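Local atomic coordinates of Dbv8 protein (Nonomuraea, PDB entry 4MFZ), a protein that probably transfers long aliphatic acyl groups from acyl-CoA, such as decanoyl-CoA, to an amine of a glycopeptide antibiotic, as a GNAT-type N-acyltransferase. Residues Y129-V134 with N180-L185; N202-V205 with P211-G214. All coordinates share one frame; numbering follows the deposited sequence.

Contact 1 of 2, residues Y129-V134 with N180-L185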
ATOM      1  N   TYR A 129      10.390   2.893  11.115  1.00 16.12           N
ATOM      2  CA  TYR A 129       9.564   3.815  10.331  1.00 16.52           C
ATOM      3  C   TYR A 129      10.243   4.319   9.029  1.00 15.49           C
ATOM      4  O   TYR A 129       9.828   5.312   8.467  1.00 14.72           O
ATOM      5  CB  TYR A 129       9.169   5.014  11.189  1.00 17.11           C
ATOM      6  CG  TYR A 129       8.280   4.674  12.381  1.00 19.04           C
ATOM      7  CD1 TYR A 129       6.965   4.261  12.183  1.00 18.22           C
ATOM      8  CD2 TYR A 129       8.750   4.781  13.707  1.00 18.87           C
ATOM      9  CE1 TYR A 129       6.140   3.943  13.243  1.00 19.68           C
ATOM     10  CE2 TYR A 129       7.909   4.477  14.783  1.00 19.99           C
ATOM     11  CZ  TYR A 129       6.606   4.061  14.531  1.00 20.19           C
ATOM     12  OH  TYR A 129       5.721   3.747  15.533  1.00 21.07           O
ATOM     13  N   PHE A 130      11.277   3.627   8.559  1.00 15.10           N
ATOM     14  CA  PHE A 130      12.059   4.067   7.380  1.00 15.38           C
ATOM     15  C   PHE A 130      11.196   4.547   6.214  1.00 14.80           C
ATOM     16  O   PHE A 130      11.474   5.564   5.633  1.00 15.14           O
ATOM     17  CB  PHE A 130      12.974   2.923   6.885  1.00 15.16           C
ATOM     18  CG  PHE A 130      13.762   3.261   5.642  1.00 16.14           C
ATOM     19  CD1 PHE A 130      14.826   4.158   5.694  1.00 16.50           C
ATOM     20  CD2 PHE A 130      13.445   2.672   4.406  1.00 16.15           C
ATOM     21  CE1 PHE A 130      15.562   4.466   4.534  1.00 17.00           C
ATOM     22  CE2 PHE A 130      14.177   2.974   3.253  1.00 16.73           C
ATOM     23  CZ  PHE A 130      15.235   3.872   3.312  1.00 16.32           C
ATOM     24  N   HIS A 131      10.160   3.794   5.878  1.00 15.73           N
ATOM     25  CA  HIS A 131       9.305   4.119   4.726  1.00 15.72           C
ATOM     26  C   HIS A 131       8.416   5.310   4.918  1.00 15.02           C
ATOM     27  O   HIS A 131       8.021   5.946   3.932  1.00 15.44           O
ATOM     28  CB  HIS A 131       8.518   2.881   4.289  1.00 17.57           C
ATOM     29  CG  HIS A 131       9.407   1.799   3.746  1.00 17.85           C
ATOM     30  ND1 HIS A 131       9.967   1.875   2.508  1.00 18.82           N
ATOM     31  CD2 HIS A 131       9.898   0.644   4.329  1.00 17.71           C
ATOM     32  CE1 HIS A 131      10.748   0.787   2.301  1.00 17.14           C
ATOM     33  NE2 HIS A 131      10.708   0.036   3.409  1.00 17.89           N
ATOM     34  N   VAL A 132       8.124   5.652   6.173  1.00 13.61           N
ATOM     35  CA  VAL A 132       7.484   6.916   6.486  1.00 13.28           C
ATOM     36  C   VAL A 132       8.413   8.036   6.091  1.00 13.16           C
ATOM     37  O   VAL A 132       8.001   9.001   5.461  1.00 12.33           O
ATOM     38  CB  VAL A 132       7.171   7.045   7.999  1.00 13.14           C
ATOM     39  CG1 VAL A 132       6.496   8.375   8.302  1.00 12.66           C
ATOM     40  CG2 VAL A 132       6.295   5.898   8.440  1.00 13.41           C
ATOM     41  N   TYR A 133       9.689   7.922   6.466  1.00 13.85           N
ATOM     42  CA  TYR A 133      10.665   8.968   6.121  1.00 14.00           C
ATOM     43  C   TYR A 133      10.885   9.075   4.613  1.00 13.84           C
ATOM     44  O   TYR A 133      10.900  10.172   4.092  1.00 14.34           O
ATOM     45  CB  TYR A 133      11.981   8.784   6.887  1.00 14.51           C
ATOM     46  CG  TYR A 133      11.749   8.763   8.379  1.00 14.62           C
ATOM     47  CD1 TYR A 133      11.159   9.840   9.012  1.00 14.34           C
ATOM     48  CD2 TYR A 133      12.061   7.639   9.138  1.00 15.15           C
ATOM     49  CE1 TYR A 133      10.912   9.824  10.379  1.00 15.50           C
ATOM     50  CE2 TYR A 133      11.830   7.621  10.498  1.00 15.82           C
ATOM     51  CZ  TYR A 133      11.257   8.726  11.104  1.00 15.75           C
ATOM     52  OH  TYR A 133      11.018   8.714  12.449  1.00 16.38           O
ATOM     53  N   VAL A 134      10.966   7.947   3.917  1.00 13.95           N
ATOM     54  CA  VAL A 134      11.052   7.979   2.437  1.00 14.17           C
ATOM     55  C   VAL A 134       9.773   8.660   1.874  1.00 14.12           C
ATOM     56  O   VAL A 134       9.840   9.501   0.976  1.00 12.63           O
ATOM     57  CB  VAL A 134      11.191   6.562   1.841  1.00 14.50           C
ATOM     58  CG1 VAL A 134      11.237   6.622   0.328  1.00 13.84           C
ATOM     59  CG2 VAL A 134      12.448   5.881   2.346  1.00 14.88           C
ATOM     60  N   ASN A 180       2.905  -1.327   7.094  1.00 19.08           N
ATOM     61  CA  ASN A 180       2.451  -2.501   6.390  1.00 20.34           C
ATOM     62  C   ASN A 180       2.675  -2.290   4.891  1.00 20.04           C
ATOM     63  O   ASN A 180       2.507  -1.175   4.381  1.00 17.60           O
ATOM     64  CB  ASN A 180       0.944  -2.721   6.665  1.00 21.76           C
ATOM     65  CG  ASN A 180       0.417  -3.996   6.028  1.00 23.26           C
ATOM     66  OD1 ASN A 180       0.874  -5.096   6.339  1.00 25.01           O
ATOM     67  ND2 ASN A 180      -0.552  -3.855   5.133  1.00 23.52           N
ATOM     68  N   MET A 181       3.058  -3.360   4.202  1.00 20.72           N
ATOM     69  CA  MET A 181       3.159  -3.365   2.736  1.00 21.14           C
ATOM     70  C   MET A 181       3.811  -2.113   2.105  1.00 19.36           C
ATOM     71  O   MET A 181       3.161  -1.333   1.406  1.00 18.07           O
ATOM     72  CB  MET A 181       1.788  -3.722   2.132  1.00 24.60           C
ATOM     73  CG  MET A 181       1.394  -5.167   2.406  1.00 29.77           C
ATOM     74  SD  MET A 181       2.551  -6.408   1.717  1.00 41.34           S
ATOM     75  CE  MET A 181       4.086  -6.252   2.654  1.00 37.40           C
ATOM     76  N   PRO A 182       5.110  -1.906   2.386  1.00 19.71           N
ATOM     77  CA  PRO A 182       5.767  -0.718   1.852  1.00 19.64           C
ATOM     78  C   PRO A 182       5.848  -0.661   0.315  1.00 19.23           C
ATOM     79  O   PRO A 182       5.998   0.442  -0.234  1.00 18.66           O
ATOM     80  CB  PRO A 182       7.159  -0.733   2.502  1.00 19.65           C
ATOM     81  CG  PRO A 182       7.363  -2.124   3.009  1.00 20.13           C
ATOM     82  CD  PRO A 182       5.992  -2.698   3.275  1.00 19.62           C
ATOM     83  N   TRP A 183       5.733  -1.799  -0.379  1.00 18.41           N
ATOM     84  CA  TRP A 183       5.715  -1.767  -1.857  1.00 18.68           C
ATOM     85  C   TRP A 183       4.536  -0.954  -2.353  1.00 18.19           C
ATOM     86  O   TRP A 183       4.617  -0.325  -3.425  1.00 16.67           O
ATOM     87  CB  TRP A 183       5.688  -3.177  -2.478  1.00 21.07           C
ATOM     88  CG  TRP A 183       4.314  -3.820  -2.393  1.00 23.93           C
ATOM     89  CD1 TRP A 183       3.754  -4.471  -1.291  1.00 24.59           C
ATOM     90  CD2 TRP A 183       3.252  -3.834  -3.429  1.00 24.54           C
ATOM     91  NE1 TRP A 183       2.469  -4.883  -1.559  1.00 25.92           N
ATOM     92  CE2 TRP A 183       2.100  -4.530  -2.824  1.00 26.64           C
ATOM     93  CE3 TRP A 183       3.141  -3.349  -4.740  1.00 24.54           C
ATOM     94  CZ2 TRP A 183       0.901  -4.743  -3.536  1.00 27.14           C
ATOM     95  CZ3 TRP A 183       1.928  -3.564  -5.438  1.00 24.22           C
ATOM     96  CH2 TRP A 183       0.842  -4.248  -4.852  1.00 24.74           C
ATOM     97  N   TRP A 184       3.430  -0.954  -1.592  1.00 16.55           N
ATOM     98  CA  TRP A 184       2.243  -0.179  -1.970  1.00 16.40           C
ATOM     99  C   TRP A 184       2.457   1.315  -1.750  1.00 16.45           C
ATOM    100  O   TRP A 184       2.206   2.120  -2.660  1.00 16.45           O
ATOM    101  CB  TRP A 184       1.009  -0.711  -1.244  1.00 16.76           C
ATOM    102  CG  TRP A 184      -0.319  -0.150  -1.685  1.00 17.61           C
ATOM    103  CD1 TRP A 184      -1.230   0.593  -0.914  1.00 17.90           C
ATOM    104  CD2 TRP A 184      -0.962  -0.297  -2.996  1.00 17.72           C
ATOM    105  NE1 TRP A 184      -2.350   0.891  -1.634  1.00 17.76           N
ATOM    106  CE2 TRP A 184      -2.255   0.383  -2.895  1.00 18.12           C
ATOM    107  CE3 TRP A 184      -0.621  -0.932  -4.191  1.00 18.20           C
ATOM    108  CZ2 TRP A 184      -3.138   0.434  -3.958  1.00 17.67           C
ATOM    109  CZ3 TRP A 184      -1.513  -0.859  -5.260  1.00 18.18           C
ATOM    110  CH2 TRP A 184      -2.743  -0.188  -5.139  1.00 17.66           C
ATOM    111  N   LEU A 185       2.954   1.709  -0.572  1.00 16.62           N
ATOM    112  CA  LEU A 185       3.355   3.103  -0.343  1.00 17.19           C
ATOM    113  C   LEU A 185       4.318   3.598  -1.426  1.00 16.66           C
ATOM    114  O   LEU A 185       4.145   4.717  -1.914  1.00 15.33           O
ATOM    115  CB  LEU A 185       4.004   3.320   1.027  1.00 18.42           C
ATOM    116  CG  LEU A 185       3.212   2.993   2.290  1.00 20.88           C
ATOM    117  CD1 LEU A 185       4.104   3.175   3.528  1.00 20.44           C
ATOM    118  CD2 LEU A 185       1.964   3.872   2.344  1.00 20.75           C
TER

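Contact 2 of 2, residues N202-V205 with P211-G214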
ATOM      1  N   ASN A 202      -4.449   1.553  -9.443  1.00 18.06           N
ATOM      2  CA  ASN A 202      -3.076   1.760  -9.878  1.00 19.20           C
ATOM      3  C   ASN A 202      -2.890   1.532 -11.378  1.00 19.02           C
ATOM      4  O   ASN A 202      -3.497   0.657 -11.963  1.00 19.65           O
ATOM      5  CB  ASN A 202      -2.074   0.963  -9.054  1.00 19.09           C
ATOM      6  CG  ASN A 202      -2.173  -0.511  -9.286  1.00 22.12           C
ATOM      7  OD1 ASN A 202      -3.161  -1.146  -8.892  1.00 24.79           O
ATOM      8  ND2 ASN A 202      -1.126  -1.089  -9.886  1.00 21.90           N
ATOM      9  N   LEU A 203      -2.063   2.368 -11.972  1.00 19.15           N
ATOM     10  CA  LEU A 203      -1.815   2.327 -13.386  1.00 20.64           C
ATOM     11  C   LEU A 203      -0.834   1.192 -13.615  1.00 21.15           C
ATOM     12  O   LEU A 203       0.339   1.341 -13.315  1.00 19.54           O
ATOM     13  CB  LEU A 203      -1.196   3.657 -13.809  1.00 21.04           C
ATOM     14  CG  LEU A 203      -2.080   4.898 -13.636  1.00 23.40           C
ATOM     15  CD1 LEU A 203      -1.263   6.094 -13.189  1.00 23.59           C
ATOM     16  CD2 LEU A 203      -2.842   5.236 -14.919  1.00 24.09           C
ATOM     17  N   ALA A 204      -1.320   0.071 -14.134  1.00 21.45           N
ATOM     18  CA  ALA A 204      -0.496  -1.129 -14.318  1.00 25.12           C
ATOM     19  C   ALA A 204      -0.369  -1.520 -15.798  1.00 26.32           C
ATOM     20  O   ALA A 204      -0.981  -0.898 -16.662  1.00 24.71           O
ATOM     21  CB  ALA A 204      -1.083  -2.283 -13.508  1.00 24.49           C
ATOM     22  N   VAL A 205       0.451  -2.525 -16.095  1.00 29.18           N
ATOM     23  CA  VAL A 205       0.396  -3.188 -17.401  1.00 31.10           C
ATOM     24  C   VAL A 205       0.268  -4.698 -17.182  1.00 33.19           C
ATOM     25  O   VAL A 205       0.878  -5.225 -16.258  1.00 32.20           O
ATOM     26  CB  VAL A 205       1.564  -2.800 -18.371  1.00 33.19           C
ATOM     27  CG1 VAL A 205       2.052  -1.372 -18.132  1.00 33.88           C
ATOM     28  CG2 VAL A 205       2.735  -3.762 -18.290  1.00 34.39           C
ATOM     29  N   PRO A 211      -2.180  -1.834 -21.202  1.00 28.95           N
ATOM     30  CA  PRO A 211      -2.512  -1.067 -19.992  1.00 26.29           C
ATOM     31  C   PRO A 211      -3.732  -1.644 -19.246  1.00 25.96           C
ATOM     32  O   PRO A 211      -4.694  -2.110 -19.875  1.00 23.13           O
ATOM     33  CB  PRO A 211      -2.808   0.333 -20.532  1.00 27.15           C
ATOM     34  CG  PRO A 211      -3.067   0.153 -22.008  1.00 28.70           C
ATOM     35  CD  PRO A 211      -2.185  -0.992 -22.415  1.00 28.61           C
ATOM     36  N   VAL A 212      -3.673  -1.649 -17.912  1.00 23.75           N
ATOM     37  CA  VAL A 212      -4.800  -2.107 -17.082  1.00 22.85           C
ATOM     38  C   VAL A 212      -4.838  -1.313 -15.760  1.00 22.26           C
ATOM     39  O   VAL A 212      -3.808  -0.783 -15.332  1.00 20.37           O
ATOM     40  CB  VAL A 212      -4.739  -3.650 -16.856  1.00 24.34           C
ATOM     41  CG1 VAL A 212      -3.564  -4.085 -15.977  1.00 23.26           C
ATOM     42  CG2 VAL A 212      -6.052  -4.180 -16.307  1.00 25.22           C
ATOM     43  N   LEU A 213      -6.010  -1.210 -15.127  1.00 20.23           N
ATOM     44  CA  LEU A 213      -6.099  -0.583 -13.810  1.00 20.21           C
ATOM     45  C   LEU A 213      -6.121  -1.648 -12.732  1.00 20.28           C
ATOM     46  O   LEU A 213      -6.988  -2.515 -12.754  1.00 22.53           O
ATOM     47  CB  LEU A 213      -7.356   0.289 -13.667  1.00 19.82           C
ATOM     48  CG  LEU A 213      -7.531   1.601 -14.448  1.00 20.35           C
ATOM     49  CD1 LEU A 213      -8.764   2.301 -13.901  1.00 19.83           C
ATOM     50  CD2 LEU A 213      -6.316   2.514 -14.366  1.00 19.65           C
ATOM     51  N   GLY A 214      -5.177  -1.614 -11.798  1.00 18.08           N
ATOM     52  CA  GLY A 214      -5.268  -2.500 -10.643  1.00 17.44           C
ATOM     53  C   GLY A 214      -6.266  -1.847  -9.695  1.00 18.09           C
ATOM     54  O   GLY A 214      -6.148  -0.663  -9.422  1.00 19.05           O
TER

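Contact 1 of 2, residues Y129-V134 with N180-L185
The first turns of helices 130-148 and 182-192 meet in the helical N-terminal acyltransferase domain, where H131 lies against P182 and L185. The central contact is a CH-pi interaction. CB of P182 sits over the face of the H131 imidazole, 3.5 Å from the ring centroid and only 10° off the ring normal. CB is therefore nearly the same distance from all five ring atoms. CG of P182 leans toward one side of the ring and is 4.0 Å from both CD2 and NE2 of H131. In H131, chi1 of -66° carries the imidazole toward P182, and chi2 of -75° turns its face to CB of P182. The opposite face of the imidazole is covered by CD2 of F130, 3.8 Å above the plane. The ring is thus layered between a phenylalanine of its own helix and the proline of the other. P182 follows M181, the N-cap residue of helix 182-192. One helical turn on, CD1 of L185 approaches CB of H131 at 4.5 Å, a looser apolar contact. No hydrogen bond crosses between the segments. NE2 of the buried imidazole is hydrogen-bonded to the backbone O of P117, outside the two segments.

Contact 2 of 2, residues N202-V205 with P211-G214
A204 and V212 face each other across two antiparallel strands, and their side chains project to the same side of the sheet. CB of A204 lies 3.9 Å from CG1 of V212. The valine places CG1 between its backbone N and carbonyl carbon (chi1 68°), and this branch is the one that meets the alanine. The pair N202-G214, two residues farther from the turn, follows on this face. G214 has no side chain, and that of N202 bends in over it. W184 and L187 of helix 182-192 also touch N202.

L203 and L213 point to the other side of the sheet. Their CD2 methyls approach to 4.4 Å, a light apolar contact, and F240 of helix 226-243 packs on both leucines. V205 and P211 pair on this side too, at the turn end of the hairpin, where strand 199-205 finishes and strand 211-216 begins.

The backbones fix this register. N202 and G214 form a hydrogen-bonded pair with two bonds: N of N202 to O of G214, and N of G214 to O of N202, each 2.8 Å. N of A204 reaches O of V212 at 2.9 Å. The same V212 oxygen also accepts a bond from NE2 of H247. In the non-hydrogen-bonded pair L203-L213, CA of L213 makes a CA-H...O contact of 3.4 Å with O of N202.

The local strand axes are 138° apart in direction, so the pair is clearly twisted. Together the segments form part of the antiparallel beta hairpin 199-205/211-216, in the mixed sheet of the GNAT-like C-terminal domain.

Contact 1 comes first along the chain and closes before contact 2 opens. They lie about 21 Å apart, centre to centre. Contact 1 joins two helices of the N-terminal acyltransferase domain, while contact 2 joins neighbouring strands of the GNAT-like C-terminal domain. Helix 182-192 leads from one to the other: it starts in contact 1 and runs into strand 193-196, an outermost strand of the sheet, next to strand 199-205. The contacts also touch directly, as the indole of W184 packs against the side chain of N202. Helix 182-192 thus packs against the sheet through W184 and L187. Contact 2 lies in the domain that holds decanoyl-CoA.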